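Local atomic coordinates of NalP translocator (Neisseria meningitidis, PDB entry 1UYN), a protein that forms the outer-membrane beta-barrel of an autotransporter, a hydrophilic pore for moving its protease passenger domain to the bacterial cell surface. Residues Ile136-Ser139 with His145-Gly148; Tyr14-Ala19 with Ser93-Asn98. One frame throughout, in Å; residues are numbered along the deposited sequence.

Contact 1 of 2, residues Ile136-Ser139 with His145-Gly148; sequences ISRS and HAEG
R138 lies alongside A146 on the helix-facing side of the hairpin of strands 121-139 and 145-163, near its end in the wall of the autotransporter beta-barrel, its NE 4.2 Å from the CB of A146. The guanidinium passes the methyl obliquely. R138 bends at chi3 (-112°), and its NE makes a salt bridge with E191 of strand 172-192; alanine, with a single methyl, suits the position beside this long side chain. Also on this face, I136 stands opposite G148, the CB of I136 3.8 Å from the O of G148. Its branched chain is turned to helix 12-34, where it packs on V13 and S17, while G148 adds no side chain there.

S137, S139, H145 and E147 point to the other face. E147 folds back at chi2 (-74°), which brings OE1 to 3.6 Å from the CB of S137, a van der Waals approach. At the end of the hairpin the CD2 of H145 comes 4.0 Å from the CA of S139 at an oblique tilt, and the OG of S139 bonds to the O of S99.

The antiparallel backbones are held by two pairs of hydrogen bonds, I136 with G148 and R138 with A146; the N of I136 meets the O of G148 at 2.8 Å. The cross-strand bonding is thus all backbone, so the register is probably set largely by the main chain: polar residues suit the partly exposed face, while the inward face buries I136, A146 and G148 and gives the arginine an acidic partner.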
loop_
_atom_site.group_PDB
_atom_site.type_symbol
_atom_site.label_atom_id
_atom_site.label_comp_id
_atom_site.label_asym_id
_atom_site.label_seq_id
_atom_site.Cartn_x
_atom_site.Cartn_y
_atom_site.Cartn_z
ATOM N N ILE A 136 17.739 0.927 11.321
ATOM C CA ILE A 136 17.252 1.097 12.662
ATOM C C ILE A 136 18.334 1.766 13.426
ATOM O O ILE A 136 19.457 1.424 13.249
ATOM C CB ILE A 136 16.964 -0.274 13.253
ATOM C CG1 ILE A 136 15.536 -0.734 12.904
ATOM C CG2 ILE A 136 17.117 -0.235 14.734
ATOM C CD1 ILE A 136 15.198 -0.812 11.424
ATOM N N SER A 137 18.009 2.760 14.236
ATOM C CA SER A 137 18.845 3.074 15.383
ATOM C C SER A 137 18.013 2.992 16.649
ATOM O O SER A 137 16.867 3.411 16.666
ATOM C CB SER A 137 19.523 4.426 15.271
ATOM O OG SER A 137 18.716 5.292 14.556
ATOM N N ARG A 138 18.594 2.394 17.686
ATOM C CA ARG A 138 17.939 2.273 18.978
ATOM C C ARG A 138 18.847 2.663 20.120
ATOM O O ARG A 138 19.911 2.072 20.305
ATOM C CB ARG A 138 17.407 0.851 19.283
ATOM C CG ARG A 138 17.774 -0.260 18.381
ATOM C CD ARG A 138 17.307 -1.599 18.932
ATOM N NE ARG A 138 18.462 -2.408 19.303
ATOM C CZ ARG A 138 18.644 -3.012 20.462
ATOM N NH1 ARG A 138 17.750 -2.923 21.429
ATOM N NH2 ARG A 138 19.741 -3.724 20.653
ATOM N N SER A 139 18.393 3.651 20.886
ATOM C CA SER A 139 18.982 3.966 22.166
ATOM C C SER A 139 19.043 2.688 22.968
ATOM O O SER A 139 18.045 1.991 23.148
ATOM C CB SER A 139 18.169 5.031 22.912
ATOM O OG SER A 139 16.950 4.491 23.395
ATOM N N HIS A 145 23.830 4.202 21.009
ATOM C CA HIS A 145 22.876 3.648 20.077
ATOM C C HIS A 145 23.464 2.427 19.368
ATOM O O HIS A 145 24.678 2.306 19.206
ATOM C CB HIS A 145 22.423 4.702 19.034
ATOM C CG HIS A 145 22.181 6.077 19.594
ATOM N ND1 HIS A 145 22.406 7.223 18.859
ATOM C CD2 HIS A 145 21.731 6.497 20.803
ATOM C CE1 HIS A 145 22.121 8.285 19.595
ATOM N NE2 HIS A 145 21.716 7.871 20.782
ATOM N N ALA A 146 22.568 1.530 18.957
ATOM C CA ALA A 146 22.879 0.444 18.031
ATOM C C ALA A 146 22.313 0.807 16.675
ATOM O O ALA A 146 21.185 1.247 16.601
ATOM C CB ALA A 146 22.251 -0.846 18.502
ATOM N N GLU A 147 23.096 0.645 15.614
ATOM C CA GLU A 147 22.596 0.826 14.262
ATOM C C GLU A 147 22.470 -0.553 13.611
ATOM O O GLU A 147 23.289 -1.425 13.830
ATOM C CB GLU A 147 23.457 1.776 13.409
ATOM C CG GLU A 147 24.430 2.721 14.137
ATOM C CD GLU A 147 23.766 3.921 14.855
ATOM O OE1 GLU A 147 22.956 4.655 14.213
ATOM O OE2 GLU A 147 24.107 4.143 16.077
ATOM N N GLY A 148 21.408 -0.747 12.834
ATOM C CA GLY A 148 21.123 -2.023 12.210
ATOM C C GLY A 148 20.452 -1.902 10.874
ATOM O O GLY A 148 19.608 -1.052 10.652
#

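Contact 2 of 2, residues Tyr14-Ala19 with Ser93-Asn98; sequences YADSTA and STWSEN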
loop_
_atom_site.group_PDB
_atom_site.type_symbol
_atom_site.label_atom_id
_atom_site.label_comp_id
_atom_site.label_asym_id
_atom_site.label_seq_id
_atom_site.Cartn_x
_atom_site.Cartn_y
_atom_site.Cartn_z
ATOM N N TYR A 14 12.522 -3.955 14.909
ATOM C CA TYR A 14 12.600 -4.573 13.609
ATOM C C TYR A 14 11.266 -5.167 13.135
ATOM O O TYR A 14 10.906 -4.981 11.993
ATOM C CB TYR A 14 13.698 -5.594 13.572
ATOM C CG TYR A 14 15.013 -4.965 13.812
ATOM C CD1 TYR A 14 15.720 -4.441 12.782
ATOM C CD2 TYR A 14 15.549 -4.885 15.094
ATOM C CE1 TYR A 14 16.940 -3.820 13.009
ATOM C CE2 TYR A 14 16.775 -4.283 15.327
ATOM C CZ TYR A 14 17.448 -3.750 14.280
ATOM O OH TYR A 14 18.645 -3.148 14.452
ATOM N N ALA A 15 10.544 -5.886 13.995
ATOM C CA ALA A 15 9.228 -6.438 13.617
ATOM C C ALA A 15 8.266 -5.345 13.183
ATOM O O ALA A 15 7.581 -5.483 12.199
ATOM C CB ALA A 15 8.597 -7.212 14.776
ATOM N N ASP A 16 8.239 -4.267 13.949
ATOM C CA ASP A 16 7.318 -3.172 13.779
ATOM C C ASP A 16 7.556 -2.361 12.531
ATOM O O ASP A 16 6.603 -1.929 11.882
ATOM C CB ASP A 16 7.448 -2.237 14.989
ATOM C CG ASP A 16 6.868 -2.837 16.255
ATOM O OD1 ASP A 16 6.193 -3.872 16.152
ATOM O OD2 ASP A 16 7.037 -2.365 17.405
ATOM N N SER A 17 8.816 -2.086 12.226
ATOM C CA SER A 17 9.162 -1.352 10.999
ATOM C C SER A 17 8.830 -2.186 9.783
ATOM O O SER A 17 8.160 -1.714 8.859
ATOM C CB SER A 17 10.614 -0.947 10.973
ATOM O OG SER A 17 11.457 -2.020 11.347
ATOM N N THR A 18 9.214 -3.458 9.790
ATOM C CA THR A 18 8.789 -4.346 8.703
ATOM C C THR A 18 7.280 -4.360 8.536
ATOM O O THR A 18 6.778 -4.207 7.434
ATOM C CB THR A 18 9.254 -5.761 8.925
ATOM O OG1 THR A 18 10.673 -5.776 9.096
ATOM C CG2 THR A 18 9.004 -6.573 7.674
ATOM N N ALA A 19 6.562 -4.549 9.628
ATOM C CA ALA A 19 5.089 -4.473 9.620
ATOM C C ALA A 19 4.568 -3.152 9.013
ATOM O O ALA A 19 3.605 -3.160 8.234
ATOM C CB ALA A 19 4.562 -4.609 11.038
ATOM N N SER A 93 9.881 5.689 4.075
ATOM C CA SER A 93 8.943 5.698 5.174
ATOM C C SER A 93 9.729 5.690 6.479
ATOM O O SER A 93 10.915 5.389 6.467
ATOM C CB SER A 93 8.014 4.496 5.060
ATOM O OG SER A 93 8.578 3.401 5.746
ATOM N N THR A 94 9.104 6.078 7.587
ATOM C CA THR A 94 9.756 5.932 8.892
ATOM C C THR A 94 8.853 5.278 9.917
ATOM O O THR A 94 7.670 5.134 9.703
ATOM C CB THR A 94 10.253 7.253 9.419
ATOM O OG1 THR A 94 9.154 8.150 9.558
ATOM C CG2 THR A 94 11.178 7.886 8.422
ATOM N N TRP A 95 9.450 4.846 11.012
ATOM C CA TRP A 95 8.725 4.245 12.104
ATOM C C TRP A 95 9.444 4.604 13.456
ATOM O O TRP A 95 10.638 4.427 13.625
ATOM C CB TRP A 95 8.617 2.740 11.884
ATOM C CG TRP A 95 8.213 2.043 13.147
ATOM C CD1 TRP A 95 9.047 1.524 14.083
ATOM C CD2 TRP A 95 6.882 1.887 13.661
ATOM N NE1 TRP A 95 8.318 1.019 15.126
ATOM C CE2 TRP A 95 6.985 1.220 14.892
ATOM C CE3 TRP A 95 5.606 2.234 13.191
ATOM C CZ2 TRP A 95 5.877 0.902 15.679
ATOM C CZ3 TRP A 95 4.489 1.910 13.975
ATOM C CH2 TRP A 95 4.638 1.260 15.209
ATOM N N SER A 96 8.667 5.095 14.411
ATOM C CA SER A 96 9.174 5.548 15.705
ATOM C C SER A 96 8.561 4.757 16.829
ATOM O O SER A 96 7.454 4.300 16.708
ATOM C CB SER A 96 8.816 7.015 15.931
ATOM O OG SER A 96 9.918 7.796 15.607
ATOM N N GLU A 97 9.273 4.680 17.939
ATOM C CA GLU A 97 8.880 3.919 19.122
ATOM C C GLU A 97 9.584 4.556 20.308
ATOM O O GLU A 97 10.465 5.405 20.118
ATOM C CB GLU A 97 9.433 2.520 19.024
ATOM C CG GLU A 97 8.536 1.524 18.365
ATOM C CD GLU A 97 9.212 0.166 18.229
ATOM O OE1 GLU A 97 10.121 -0.133 19.018
ATOM O OE2 GLU A 97 8.830 -0.607 17.327
ATOM N N ASN A 98 9.256 4.132 21.526
ATOM C CA ASN A 98 10.119 4.456 22.633
ATOM C C ASN A 98 11.468 3.823 22.259
ATOM O O ASN A 98 11.531 2.654 21.805
ATOM C CB ASN A 98 9.587 3.920 23.982
ATOM C CG ASN A 98 10.572 4.185 25.164
ATOM O OD1 ASN A 98 10.865 5.357 25.505
ATOM N ND2 ASN A 98 11.095 3.095 25.779
#
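The indole of W95 turns one face to helix 12-34: the CB of D16 sits 3.0 Å above the ring plane, toward its rim, and the backbone N of S17 lies over the same face. At the edge, nearly in the ring plane, is the OE2 of E97, which accepts a 2.8 Å hydrogen bond from the NE1 of W95. The donor reaches that oxygen from above the carboxylate plane, 37° out of it. Tryptophan suits this place because it offers a broad surface to a helix turn and still has an N-H for a neighbouring acid.

W95 swings its ring inward from the strand, a chi1 of 165° placing CG opposite the backbone N. The nearest ring atom to the CB of D16 is NE1, at 3.4 Å, and the D16 carboxylate is inclined 67° to the indole. Its OD2 lies 2.5 Å from the OE2 of E97, and the D16 and E97 side chains cross at about a right angle; a proton held by one of the two acids is possible.

The helix passes through the twelve-stranded barrel, and here it leans on the inner wall at strand 82-97. Q58 touches W95 and bonds to the O of D16; farther round the helix, S17 meets A102 of strand 100-117 and T18 meets Y132 of strand 121-139.

How the contacts relate
Contact 1 is part of the wall itself, the end of the hairpin formed by strands 121-139 and 145-163, whereas contact 2 sets the helix inside the barrel against that wall. Both reach the same sheet, contact 1 lying within it and contact 2 joining the helix to it, and their centres are about 12 Å apart. They touch through Y14, whose OH lies 3.3 Å from the CG2 of I136. Contact 1 is partly exposed and relies on regular backbone bonding; contact 2 is buried and rests on the packing of an indole against the helix and on two close acids. E191 joins their surroundings, pairing with R138 and accepting a bond from Y14.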